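Local atomic coordinates of 4-hydroxybutyrate coenzyme A transferase (Shewanella oneidensis, PDB entry 2OAS), a protein that probably transfers coenzyme A between carboxylic acids such as acetate and 4-hydroxybutyrate, as a CoA-binding member of the acetyl-CoA hydrolase/transferase family. Residues E11-I16 and A39-T44; T49-H54 and G107-D112; L207-G212 and A217-L222; G238-V243 and S268-D273; F335-G340 and R377-Y382. All coordinates share one frame; numbering follows the deposited sequence.

Contact 1 of 5, residues E11-I16 and A39-T44; sequences EAVSLI and AKHALT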
# COMPACT_ATOMS: atom_id res chain seq x y z
N GLU A 11 -26.58 -30.52 17.26
CA GLU A 11 -26.01 -31.79 16.82
C GLU A 11 -24.88 -31.55 15.82
O GLU A 11 -23.86 -32.24 15.82
CB GLU A 11 -27.10 -32.65 16.20
CG GLU A 11 -26.63 -34.02 15.83
CD GLU A 11 -27.76 -34.88 15.29
OE1 GLU A 11 -27.45 -35.95 14.73
OE2 GLU A 11 -28.94 -34.47 15.44
N ALA A 12 -25.05 -30.55 14.97
CA ALA A 12 -24.05 -30.21 13.98
C ALA A 12 -22.82 -29.62 14.64
O ALA A 12 -21.69 -29.99 14.33
CB ALA A 12 -24.64 -29.20 12.98
N VAL A 13 -23.04 -28.69 15.56
CA VAL A 13 -21.94 -28.04 16.24
C VAL A 13 -21.15 -28.99 17.14
O VAL A 13 -19.98 -28.77 17.42
CB VAL A 13 -22.44 -26.87 17.05
CG1 VAL A 13 -21.30 -26.23 17.80
CG2 VAL A 13 -23.07 -25.86 16.14
N SER A 14 -21.81 -30.06 17.59
CA SER A 14 -21.18 -31.03 18.48
C SER A 14 -19.82 -31.56 18.03
O SER A 14 -18.96 -31.81 18.85
CB SER A 14 -22.12 -32.20 18.71
OG SER A 14 -23.16 -31.81 19.58
N LEU A 15 -19.65 -31.74 16.72
CA LEU A 15 -18.39 -32.25 16.20
C LEU A 15 -17.23 -31.36 16.62
O LEU A 15 -16.11 -31.82 16.77
CB LEU A 15 -18.45 -32.36 14.67
CG LEU A 15 -19.30 -33.48 14.07
CD1 LEU A 15 -20.73 -33.38 14.53
CD2 LEU A 15 -19.23 -33.41 12.54
N ILE A 16 -17.49 -30.07 16.81
CA ILE A 16 -16.41 -29.16 17.22
C ILE A 16 -15.88 -29.64 18.55
O ILE A 16 -16.65 -29.92 19.48
CB ILE A 16 -16.90 -27.71 17.35
CG1 ILE A 16 -17.41 -27.21 15.99
CG2 ILE A 16 -15.77 -26.83 17.87
CD1 ILE A 16 -17.90 -25.77 15.96
N ALA A 39 -22.96 -21.20 20.89
CA ALA A 39 -22.97 -20.32 22.05
C ALA A 39 -23.18 -21.16 23.30
O ALA A 39 -22.82 -20.74 24.40
CB ALA A 39 -24.10 -19.29 21.92
N LYS A 40 -23.76 -22.33 23.11
CA LYS A 40 -23.99 -23.23 24.23
C LYS A 40 -22.99 -24.38 24.27
O LYS A 40 -22.34 -24.60 25.29
CB LYS A 40 -25.42 -23.76 24.20
CG LYS A 40 -26.40 -22.81 24.86
CD LYS A 40 -27.30 -22.13 23.86
CE LYS A 40 -28.32 -23.12 23.32
NZ LYS A 40 -29.36 -22.44 22.50
N HIS A 41 -22.86 -25.10 23.16
CA HIS A 41 -21.94 -26.23 23.06
C HIS A 41 -20.52 -25.85 23.50
O HIS A 41 -19.83 -26.63 24.15
CB HIS A 41 -21.90 -26.75 21.62
CG HIS A 41 -20.91 -27.86 21.41
ND1 HIS A 41 -21.04 -29.09 22.01
CD2 HIS A 41 -19.79 -27.91 20.67
CE1 HIS A 41 -20.03 -29.86 21.64
NE2 HIS A 41 -19.25 -29.17 20.83
N ALA A 42 -20.09 -24.65 23.13
CA ALA A 42 -18.75 -24.18 23.47
C ALA A 42 -18.56 -24.09 24.98
O ALA A 42 -17.43 -24.10 25.47
CB ALA A 42 -18.50 -22.82 22.84
N LEU A 43 -19.66 -24.00 25.72
CA LEU A 43 -19.58 -23.90 27.18
C LEU A 43 -18.93 -25.12 27.80
O LEU A 43 -18.43 -25.05 28.93
CB LEU A 43 -20.97 -23.71 27.77
CG LEU A 43 -21.64 -22.38 27.41
CD1 LEU A 43 -22.99 -22.29 28.10
CD2 LEU A 43 -20.76 -21.22 27.83
N THR A 44 -18.93 -26.23 27.07
CA THR A 44 -18.35 -27.49 27.52
C THR A 44 -16.93 -27.66 26.96
O THR A 44 -16.25 -28.63 27.27
CB THR A 44 -19.18 -28.70 27.05
OG1 THR A 44 -18.90 -28.97 25.67
CG2 THR A 44 -20.67 -28.41 27.20
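H41, on helix 32-41, lays its imidazole against V13, S14 and I16, which belong to the type I beta turn running on from helix 9-13. Helix 32-41 is the crossover of a beta-alpha-beta unit, joining the adjacent parallel strands 21-24 and 48-52 of the N-terminal alpha/beta domain. The ring points across because CG is anti to the backbone N (chi1 177°). One face receives the backbone carbon of S14: CA stands 3.8 Å from the H41 ring centroid and 22° off the ring normal, the geometry of a CH-pi contact. V13 slides past H41 in the opposite direction, its CG1 methyl 3.7 Å from H41 CD2. The polar contact is made at the ring edge. H41 NE2 donates to I16 O over 3.0 Å, nearly straight at 172°, with the oxygen lying in the ring plane and NE2 tilted somewhat from the carbonyl plane. A leucine in place of H41 would probably leave I16 O without this donor and S14 CA without a flat surface to rest on. S14 OG is hydrogen-bonded to L10 O. On its own backbone, H41 O accepts from both T44 N and T44 OG1, the latter at 2.9 Å.

Contact 2 of 5, residues T49-H54 and G107-D112; sequences TLLQLH and GEQKID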
# COMPACT_ATOMS: atom_id res chain seq x y z
N THR A 49 -10.67 -20.88 19.36
CA THR A 49 -10.38 -19.62 18.67
C THR A 49 -11.27 -19.54 17.44
O THR A 49 -11.39 -20.50 16.68
CB THR A 49 -8.93 -19.53 18.20
OG1 THR A 49 -8.04 -19.67 19.31
CG2 THR A 49 -8.67 -18.19 17.54
N LEU A 50 -11.89 -18.39 17.24
CA LEU A 50 -12.77 -18.19 16.10
C LEU A 50 -12.30 -17.05 15.22
O LEU A 50 -12.44 -15.88 15.58
CB LEU A 50 -14.19 -17.92 16.60
CG LEU A 50 -15.33 -17.83 15.58
CD1 LEU A 50 -16.63 -17.99 16.30
CD2 LEU A 50 -15.30 -16.49 14.87
N LEU A 51 -11.75 -17.42 14.05
CA LEU A 51 -11.26 -16.45 13.06
C LEU A 51 -12.48 -15.92 12.31
O LEU A 51 -13.43 -16.66 12.06
CB LEU A 51 -10.30 -17.13 12.09
CG LEU A 51 -8.90 -17.51 12.58
CD1 LEU A 51 -8.17 -18.40 11.58
CD2 LEU A 51 -8.12 -16.24 12.80
N GLN A 52 -12.45 -14.65 11.94
CA GLN A 52 -13.59 -14.05 11.26
C GLN A 52 -13.31 -12.69 10.64
O GLN A 52 -12.22 -12.12 10.76
CB GLN A 52 -14.74 -13.88 12.27
CG GLN A 52 -14.56 -12.64 13.16
CD GLN A 52 -15.34 -12.70 14.48
OE1 GLN A 52 -15.03 -13.52 15.35
NE2 GLN A 52 -16.33 -11.83 14.63
N LEU A 53 -14.32 -12.18 9.96
CA LEU A 53 -14.27 -10.87 9.34
C LEU A 53 -15.46 -10.17 9.99
O LEU A 53 -15.83 -10.51 11.12
CB LEU A 53 -14.46 -10.99 7.83
CG LEU A 53 -13.23 -11.12 6.90
CD1 LEU A 53 -12.13 -11.96 7.52
CD2 LEU A 53 -13.68 -11.72 5.60
N HIS A 54 -16.07 -9.23 9.29
CA HIS A 54 -17.22 -8.53 9.83
C HIS A 54 -18.35 -9.56 9.95
O HIS A 54 -18.66 -10.27 8.99
CB HIS A 54 -17.61 -7.38 8.88
CG HIS A 54 -18.68 -6.49 9.43
ND1 HIS A 54 -19.99 -6.90 9.56
CD2 HIS A 54 -18.63 -5.22 9.92
CE1 HIS A 54 -20.70 -5.93 10.12
NE2 HIS A 54 -19.90 -4.90 10.34
N GLY A 107 -1.01 -22.21 4.27
CA GLY A 107 -0.92 -23.01 5.47
C GLY A 107 -0.36 -22.25 6.66
O GLY A 107 -0.11 -22.84 7.71
N GLU A 108 -0.17 -20.95 6.51
CA GLU A 108 0.37 -20.14 7.61
C GLU A 108 -0.60 -20.13 8.79
O GLU A 108 -0.18 -20.15 9.95
CB GLU A 108 0.65 -18.71 7.14
CG GLU A 108 1.82 -18.61 6.15
CD GLU A 108 1.97 -17.22 5.54
OE1 GLU A 108 1.04 -16.77 4.81
OE2 GLU A 108 3.02 -16.57 5.79
N GLN A 109 -1.90 -20.12 8.49
CA GLN A 109 -2.94 -20.13 9.52
C GLN A 109 -3.84 -21.34 9.32
O GLN A 109 -4.57 -21.44 8.34
CB GLN A 109 -3.78 -18.84 9.47
CG GLN A 109 -5.00 -18.84 10.38
CD GLN A 109 -4.66 -18.84 11.87
OE1 GLN A 109 -4.19 -17.85 12.42
NE2 GLN A 109 -4.90 -19.96 12.53
N LYS A 110 -3.75 -22.27 10.26
CA LYS A 110 -4.52 -23.50 10.22
C LYS A 110 -5.98 -23.27 10.60
O LYS A 110 -6.29 -22.39 11.40
CB LYS A 110 -3.92 -24.52 11.18
CG LYS A 110 -3.64 -25.88 10.57
CD LYS A 110 -2.53 -25.80 9.51
CE LYS A 110 -2.27 -27.18 8.88
NZ LYS A 110 -1.18 -27.17 7.85
N ILE A 111 -6.86 -24.09 10.03
CA ILE A 111 -8.28 -24.02 10.31
C ILE A 111 -8.79 -25.44 10.51
O ILE A 111 -8.75 -26.26 9.59
CB ILE A 111 -9.05 -23.39 9.14
CG1 ILE A 111 -8.60 -21.94 8.96
CG2 ILE A 111 -10.54 -23.51 9.38
CD1 ILE A 111 -9.28 -21.20 7.85
N ASP A 112 -9.26 -25.75 11.72
CA ASP A 112 -9.76 -27.09 12.00
C ASP A 112 -11.16 -27.31 11.45
O ASP A 112 -11.49 -28.38 10.97
CB ASP A 112 -9.73 -27.39 13.50
CG ASP A 112 -8.31 -27.36 14.09
OD1 ASP A 112 -7.41 -27.99 13.50
OD2 ASP A 112 -8.11 -26.72 15.15
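The carboxamide of Q109 carries the CD1 methyl of L51 above its plane, with L51 CD1 3.5 Å from Q109 CD and 3.7 Å from Q109 NE2. At the edge of the same group NE2 donates to K110 O over 3.0 Å; the bond is nearly straight (169°), lies in the amide plane and uses an in-plane lone pair of the carbonyl. This bond to the next residue's backbone fixes the rotation of the amide, and a bend at chi2 (67°) folds the chain back to make it. The closest approach belongs to the aliphatic part, L51 CD1 to Q109 CG at 3.4 Å, the two side chains coming from opposite directions. I111 adds a looser apolar touch, its CG1 4.4 Å from L51 CD1.

The contact joins strand 48-52 to the connection between helix 100-105 and strand 113-118. Both strands flank strand 21-24 in the parallel sheet, so L51 reaches past its neighbour, which it also bonds through L22 and touches at W23. In the same connection, E108 forms a salt bridge with K393 of the second subunit. An alanine at Q109 would probably take away the nearest cover of L51 CD1 from this segment and deprive K110 O of its side-chain donor. Chemically, the amide spends an N-H on its own backbone and offers the leucine a flat surface, which implies van der Waals packing rather than polar attraction.

Contact 3 of 5, residues L207-G212 and A217-L222; sequences LQMGIG and AVLSCL
Four apolar pairs make up the contact between L207 and M209 on one side and V218, L219 and L222 on the other. The leucines L207 and L222 meet tip to tip, L207 CD1 lying 3.8 Å from L222 CD2, while L219 CD2 stands more loosely at 4.4 Å from L207 CD1. The selenomethionine M209 slides past L219 in the opposite direction. Its chain extends as far as the selenium and then bends at chi3 (-111°), which carries the terminal CE to 3.3 Å from L219 CD2, a tight methyl-to-methyl approach. M209 SE lies 4.0 Å from L219 CG and more loosely, at 4.5 Å, from V218 CG1.

Backbone hydrogen bonds within 217-222 shape the end of the helix. C221 N to V218 O and L222 N to L219 O (3.1 Å) continue the turning of the chain where helix 213-220 runs out, at the point where L222 faces L207. At the other end of this helix G212 takes the N-cap position with phi 139°, where a side chain would jam against the preceding carbonyl.

The contact packs the helix of the beta-alpha-beta unit 206-208, 213-220, 229-230 against its first strand. L207 and M209 also touch strand 301-305, V218 leans on V197 of helix 188-200, and L219 and L222 pack against helix 237-244.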
# COMPACT_ATOMS: atom_id res chain seq x y z
N LEU A 207 -17.34 1.49 -11.24
CA LEU A 207 -17.54 1.74 -9.81
C LEU A 207 -17.13 0.70 -8.79
O LEU A 207 -17.13 -0.52 -9.03
CB LEU A 207 -19.02 2.06 -9.54
CG LEU A 207 -19.72 3.17 -10.33
CD1 LEU A 207 -21.20 3.18 -9.97
CD2 LEU A 207 -19.06 4.49 -10.05
N GLN A 208 -16.79 1.22 -7.61
CA GLN A 208 -16.42 0.43 -6.46
C GLN A 208 -16.80 1.27 -5.24
O GLN A 208 -16.29 2.38 -5.06
CB GLN A 208 -14.94 0.12 -6.46
CG GLN A 208 -14.49 -0.74 -5.29
CD GLN A 208 -14.35 0.07 -3.99
OE1 GLN A 208 -13.50 0.97 -3.88
NE2 GLN A 208 -15.18 -0.25 -2.99
N MSE A 209 -17.70 0.73 -4.42
CA MSE A 209 -18.19 1.41 -3.22
C MSE A 209 -18.57 0.51 -2.07
O MSE A 209 -18.61 -0.70 -2.19
CB MSE A 209 -19.43 2.21 -3.55
CG MSE A 209 -19.20 3.43 -4.37
SE MSE A 209 -20.92 4.19 -4.66
CE MSE A 209 -21.04 3.81 -6.56
N GLY A 210 -18.90 1.16 -0.95
CA GLY A 210 -19.33 0.46 0.25
C GLY A 210 -20.79 0.76 0.56
O GLY A 210 -21.50 1.33 -0.27
N ILE A 211 -21.24 0.36 1.75
CA ILE A 211 -22.62 0.57 2.19
C ILE A 211 -22.72 1.77 3.13
O ILE A 211 -21.78 2.10 3.85
CB ILE A 211 -23.18 -0.66 2.95
CG1 ILE A 211 -22.08 -1.27 3.83
CG2 ILE A 211 -23.73 -1.68 1.97
CD1 ILE A 211 -22.55 -2.40 4.73
N GLY A 212 -23.88 2.41 3.12
CA GLY A 212 -24.10 3.56 3.98
C GLY A 212 -24.84 4.68 3.28
O GLY A 212 -25.19 4.59 2.10
N ALA A 217 -26.34 8.23 -1.35
CA ALA A 217 -26.51 9.59 -1.83
C ALA A 217 -25.75 9.74 -3.14
O ALA A 217 -26.21 10.42 -4.06
CB ALA A 217 -25.98 10.58 -0.80
N VAL A 218 -24.59 9.11 -3.23
CA VAL A 218 -23.78 9.17 -4.44
C VAL A 218 -24.49 8.48 -5.58
O VAL A 218 -24.57 9.00 -6.70
CB VAL A 218 -22.41 8.49 -4.24
CG1 VAL A 218 -21.63 8.53 -5.54
CG2 VAL A 218 -21.64 9.19 -3.12
N LEU A 219 -25.01 7.29 -5.31
CA LEU A 219 -25.72 6.50 -6.31
C LEU A 219 -26.96 7.22 -6.79
O LEU A 219 -27.32 7.13 -7.97
CB LEU A 219 -26.08 5.14 -5.73
CG LEU A 219 -24.84 4.27 -5.49
CD1 LEU A 219 -25.21 3.09 -4.63
CD2 LEU A 219 -24.29 3.80 -6.83
N SER A 220 -27.62 7.93 -5.90
CA SER A 220 -28.82 8.66 -6.28
C SER A 220 -28.50 9.81 -7.24
O SER A 220 -29.38 10.29 -7.94
CB SER A 220 -29.53 9.18 -5.04
OG SER A 220 -28.65 9.91 -4.20
N CYS A 221 -27.24 10.24 -7.27
CA CYS A 221 -26.84 11.33 -8.16
C CYS A 221 -26.23 10.82 -9.46
O CYS A 221 -25.74 11.61 -10.27
CB CYS A 221 -25.85 12.25 -7.47
SG CYS A 221 -26.42 12.93 -5.86
N LEU A 222 -26.25 9.50 -9.66
CA LEU A 222 -25.69 8.91 -10.87
C LEU A 222 -26.76 8.45 -11.84
O LEU A 222 -26.46 7.87 -12.88
CB LEU A 222 -24.80 7.72 -10.52
CG LEU A 222 -23.29 7.91 -10.36
CD1 LEU A 222 -23.00 9.07 -9.44
CD2 LEU A 222 -22.66 6.64 -9.81

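Contact 4 of 5, residues G238-V243 and S268-D273; sequences GILQLV and SQKLYD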
# COMPACT_ATOMS: atom_id res chain seq x y z
N GLY A 238 -28.45 0.21 -3.43
CA GLY A 238 -28.11 1.39 -4.20
C GLY A 238 -27.78 1.04 -5.64
O GLY A 238 -28.25 1.68 -6.58
N ILE A 239 -26.97 0.01 -5.81
CA ILE A 239 -26.58 -0.40 -7.15
C ILE A 239 -27.75 -0.97 -7.93
O ILE A 239 -27.98 -0.61 -9.08
CB ILE A 239 -25.47 -1.43 -7.08
CG1 ILE A 239 -24.35 -0.90 -6.19
CG2 ILE A 239 -24.95 -1.72 -8.47
CD1 ILE A 239 -23.76 0.40 -6.67
N LEU A 240 -28.49 -1.84 -7.27
CA LEU A 240 -29.65 -2.48 -7.87
C LEU A 240 -30.55 -1.47 -8.58
O LEU A 240 -31.04 -1.73 -9.68
CB LEU A 240 -30.42 -3.24 -6.78
CG LEU A 240 -31.73 -3.95 -7.14
CD1 LEU A 240 -31.49 -5.02 -8.19
CD2 LEU A 240 -32.31 -4.54 -5.88
N GLN A 241 -30.75 -0.30 -7.98
CA GLN A 241 -31.60 0.73 -8.56
C GLN A 241 -31.06 1.30 -9.87
O GLN A 241 -31.82 1.61 -10.78
CB GLN A 241 -31.80 1.87 -7.57
CG GLN A 241 -32.62 1.48 -6.34
CD GLN A 241 -32.96 2.68 -5.47
OE1 GLN A 241 -32.10 3.23 -4.76
NE2 GLN A 241 -34.23 3.11 -5.53
N LEU A 242 -29.74 1.46 -9.95
CA LEU A 242 -29.11 2.00 -11.15
C LEU A 242 -29.09 0.95 -12.26
O LEU A 242 -29.03 1.28 -13.44
CB LEU A 242 -27.68 2.47 -10.84
CG LEU A 242 -27.50 3.92 -10.36
CD1 LEU A 242 -28.49 4.25 -9.27
CD2 LEU A 242 -26.07 4.13 -9.88
N VAL A 243 -29.13 -0.31 -11.86
CA VAL A 243 -29.14 -1.37 -12.83
C VAL A 243 -30.48 -1.38 -13.55
O VAL A 243 -30.52 -1.44 -14.78
CB VAL A 243 -28.90 -2.74 -12.16
CG1 VAL A 243 -29.06 -3.87 -13.17
CG2 VAL A 243 -27.51 -2.76 -11.54
N SER A 268 -31.56 -5.48 1.21
CA SER A 268 -32.91 -6.03 1.39
C SER A 268 -33.15 -7.35 0.65
O SER A 268 -32.30 -7.83 -0.09
CB SER A 268 -33.94 -5.00 0.93
OG SER A 268 -33.92 -4.89 -0.47
N GLN A 269 -34.34 -7.92 0.85
CA GLN A 269 -34.68 -9.18 0.21
C GLN A 269 -34.75 -9.05 -1.30
O GLN A 269 -34.56 -10.02 -2.03
CB GLN A 269 -36.01 -9.72 0.75
CG GLN A 269 -36.40 -11.09 0.20
CD GLN A 269 -35.33 -12.16 0.39
OE1 GLN A 269 -34.79 -12.33 1.49
NE2 GLN A 269 -35.02 -12.89 -0.68
N LYS A 270 -35.02 -7.84 -1.78
CA LYS A 270 -35.10 -7.58 -3.22
C LYS A 270 -33.72 -7.80 -3.83
O LYS A 270 -33.58 -8.33 -4.94
CB LYS A 270 -35.53 -6.13 -3.48
CG LYS A 270 -36.86 -5.96 -4.19
CD LYS A 270 -36.73 -5.00 -5.39
CE LYS A 270 -36.25 -3.61 -4.96
NZ LYS A 270 -35.83 -2.77 -6.14
N LEU A 271 -32.69 -7.39 -3.11
CA LEU A 271 -31.33 -7.55 -3.59
C LEU A 271 -30.99 -9.03 -3.65
O LEU A 271 -30.51 -9.52 -4.67
CB LEU A 271 -30.33 -6.85 -2.66
CG LEU A 271 -28.88 -6.78 -3.14
CD1 LEU A 271 -28.81 -5.94 -4.40
CD2 LEU A 271 -27.99 -6.15 -2.06
N TYR A 272 -31.24 -9.74 -2.56
CA TYR A 272 -30.92 -11.17 -2.52
C TYR A 272 -31.70 -11.91 -3.58
O TYR A 272 -31.33 -13.00 -4.03
CB TYR A 272 -31.24 -11.74 -1.14
CG TYR A 272 -30.54 -11.03 0.01
CD1 TYR A 272 -29.27 -10.49 -0.15
CD2 TYR A 272 -31.15 -10.93 1.26
CE1 TYR A 272 -28.62 -9.86 0.91
CE2 TYR A 272 -30.51 -10.30 2.32
CZ TYR A 272 -29.24 -9.76 2.14
OH TYR A 272 -28.59 -9.11 3.17
N ASP A 273 -32.79 -11.30 -4.00
CA ASP A 273 -33.65 -11.89 -4.99
C ASP A 273 -33.08 -11.68 -6.37
O ASP A 273 -33.24 -12.50 -7.28
CB ASP A 273 -35.00 -11.22 -4.91
CG ASP A 273 -36.10 -12.15 -5.20
OD1 ASP A 273 -36.08 -12.77 -6.29
OD2 ASP A 273 -36.97 -12.28 -4.31
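L240 carries this helix-helix contact, touching K270 and L271. Its CD2 methyl lies 3.9 Å from L271 CA, close to the backbone of helix 269-275, and L240 CB meets L271 CD1 at the same 3.9 Å. In both leucines CG is anti to the backbone N (chi1 177° for L240, -172° for L271), which extends L240 toward the partner helix and swings L271 CD1 back over the root of L240. On the solvent side the side chains of L240 and K270 cross obliquely: the lysine bends at chi2 and chi3, bringing K270 NZ to 3.9 Å from L240 CD2. K270 also touches a crystal neighbour, so its exact course deserves caution.

The next shell sets the helix that presents these groups. S268 is its N-cap and accepts K270 N through OG in a weak bond of 3.4 Å; the same hydroxyl is hydrogen-bonded to D237 OD1, tying the starts of helices 237-244 and 269-275 together. Y272 OH is held by P179 O and G267 N, and Y274 covers L240 and V243.

The end of the lysine, NZ and CE, lies beside the L240 CD2 methyl, and its charge has a long, weak ion pair with E244 OE2. The direct contact is therefore mainly apolar; the bond between S268 and D237 adds a polar link between the helix starts.

Contact 5 of 5, residues F335-G340 and R377-Y382; sequences FIRGAG and RAHVHY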
# COMPACT_ATOMS: atom_id res chain seq x y z
N PHE A 335 -8.00 -1.01 -3.68
CA PHE A 335 -8.88 -0.37 -4.66
C PHE A 335 -8.44 1.04 -5.02
O PHE A 335 -8.64 1.50 -6.15
CB PHE A 335 -10.32 -0.32 -4.13
CG PHE A 335 -11.10 -1.56 -4.42
CD1 PHE A 335 -11.44 -1.89 -5.72
CD2 PHE A 335 -11.46 -2.41 -3.40
CE1 PHE A 335 -12.14 -3.06 -6.01
CE2 PHE A 335 -12.15 -3.59 -3.67
CZ PHE A 335 -12.49 -3.91 -4.98
N ILE A 336 -7.83 1.73 -4.06
CA ILE A 336 -7.35 3.08 -4.27
C ILE A 336 -6.09 3.07 -5.13
O ILE A 336 -5.87 3.98 -5.94
CB ILE A 336 -7.10 3.78 -2.92
CG1 ILE A 336 -8.45 4.06 -2.26
CG2 ILE A 336 -6.31 5.06 -3.09
CD1 ILE A 336 -8.36 4.76 -0.92
N ARG A 337 -5.27 2.03 -4.97
CA ARG A 337 -4.05 1.91 -5.76
C ARG A 337 -4.41 1.46 -7.17
O ARG A 337 -3.96 2.06 -8.15
CB ARG A 337 -3.08 0.89 -5.14
CG ARG A 337 -1.70 0.83 -5.85
CD ARG A 337 -1.01 2.18 -5.84
NE ARG A 337 0.36 2.19 -6.36
CZ ARG A 337 1.38 1.48 -5.85
NH1 ARG A 337 1.19 0.69 -4.81
NH2 ARG A 337 2.60 1.60 -6.38
N GLY A 338 -5.23 0.41 -7.26
CA GLY A 338 -5.65 -0.12 -8.54
C GLY A 338 -6.33 0.97 -9.33
O GLY A 338 -6.20 1.04 -10.56
N ALA A 339 -7.06 1.82 -8.63
CA ALA A 339 -7.74 2.92 -9.27
C ALA A 339 -6.71 3.89 -9.86
O ALA A 339 -6.95 4.46 -10.92
CB ALA A 339 -8.64 3.64 -8.26
N GLY A 340 -5.58 4.07 -9.18
CA GLY A 340 -4.55 4.97 -9.70
C GLY A 340 -3.81 4.38 -10.89
O GLY A 340 -3.36 5.10 -11.79
N ARG A 377 -0.20 8.55 2.66
CA ARG A 377 -0.11 9.81 1.92
C ARG A 377 -0.02 9.57 0.42
O ARG A 377 -0.82 10.07 -0.35
CB ARG A 377 1.17 10.56 2.27
CG ARG A 377 1.27 11.09 3.63
CD ARG A 377 2.70 11.54 3.88
NE ARG A 377 2.77 12.32 5.10
CZ ARG A 377 3.87 12.53 5.81
NH1 ARG A 377 5.03 12.02 5.41
NH2 ARG A 377 3.81 13.25 6.91
N ALA A 378 1.00 8.81 0.03
CA ALA A 378 1.27 8.52 -1.38
C ALA A 378 0.10 7.91 -2.14
O ALA A 378 0.01 8.05 -3.36
CB ALA A 378 2.50 7.60 -1.48
N HIS A 379 -0.79 7.25 -1.41
CA HIS A 379 -1.97 6.60 -2.00
C HIS A 379 -3.08 7.56 -2.38
O HIS A 379 -3.63 7.49 -3.46
CB HIS A 379 -2.57 5.58 -1.03
CG HIS A 379 -1.96 4.23 -1.11
ND1 HIS A 379 -1.21 3.68 -0.09
CD2 HIS A 379 -1.96 3.31 -2.11
CE1 HIS A 379 -0.77 2.49 -0.46
NE2 HIS A 379 -1.21 2.24 -1.68
N VAL A 380 -3.41 8.45 -1.46
CA VAL A 380 -4.51 9.36 -1.66
C VAL A 380 -4.58 10.15 -2.98
O VAL A 380 -3.58 10.62 -3.51
CB VAL A 380 -4.60 10.34 -0.47
CG1 VAL A 380 -5.83 11.24 -0.60
CG2 VAL A 380 -4.66 9.56 0.83
N HIS A 381 -5.80 10.27 -3.49
CA HIS A 381 -6.03 11.01 -4.70
C HIS A 381 -7.00 12.12 -4.32
O HIS A 381 -6.62 13.27 -4.22
CB HIS A 381 -6.62 10.10 -5.79
CG HIS A 381 -6.87 10.80 -7.10
ND1 HIS A 381 -7.36 10.15 -8.21
CD2 HIS A 381 -6.70 12.10 -7.47
CE1 HIS A 381 -7.49 11.01 -9.20
NE2 HIS A 381 -7.09 12.20 -8.78
N TYR A 382 -8.27 11.76 -4.11
CA TYR A 382 -9.28 12.74 -3.72
C TYR A 382 -9.81 12.49 -2.32
O TYR A 382 -9.86 11.35 -1.86
CB TYR A 382 -10.48 12.71 -4.64
CG TYR A 382 -10.36 13.48 -5.92
CD1 TYR A 382 -10.14 12.82 -7.13
CD2 TYR A 382 -10.53 14.87 -5.94
CE1 TYR A 382 -10.09 13.50 -8.33
CE2 TYR A 382 -10.49 15.58 -7.14
CZ TYR A 382 -10.27 14.88 -8.33
OH TYR A 382 -10.22 15.55 -9.53
O HOH W 1 -0.99 -0.53 -2.77
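Helix 332-341, whose first residue Q332 binds CoA, meets the connection before strand 382-385 through I336, R337 and H379, at the border with the second subunit. I336 presses its CG2 methyl against the backbone: CG2 is 3.6 Å from H379 O. R337 and H379 cross at about a right angle, the guanidinium and ring planes 76° apart, and the closest direct approach is by the aliphatic part of the arginine. R337 CD and R337 CB each lie 4.0 Å from H379 CD2. The arginine chain bends at chi2 (59°), and its NH1 ends beside a water shared with H379.

This one water joins the polar ends. It accepts from R337 NH1 at 3.2 Å and is hydrogen-bonded to H379 NE2 at 3.0 Å, lying in the plane of both groups. On the other ring nitrogen, H379 ND1 is bonded to T376 OG1, so the imidazole is held at two points.

The guanidinium itself belongs largely to the dimer. It forms salt bridges with D334 and E99 of the second subunit and a cation-pi contact with F96 there, while M333 of that subunit packs on both R337 and H379. These two carboxylates would be expected to offset the arginine's positive charge, easing its closeness to H379, whose own charge is not seen; water links the polar ends.

In the fold
Contacts 1 and 2 lie in the N-terminal alpha/beta domain, where helix 32-41 leads into strand 48-52; their centres are 18 Å apart and they do not touch. Contacts 3, 4 and 5 follow later in the chain, contact 3 touching both of the others. Contacts 3 and 4, centres 13 Å apart, meet directly where L219 CD2 is 3.4 Å from I239 CD1. Toward contact 5, Q208 CG lies 3.3 Å from F335 CD1. Contacts 3 and 5 approach the CoA site: the M209 side chain is about 9 Å from the bound CoA and about 8 Å from that of E233, its covalent site, and the side chain of I336 is about 8 Å from the bound CoA.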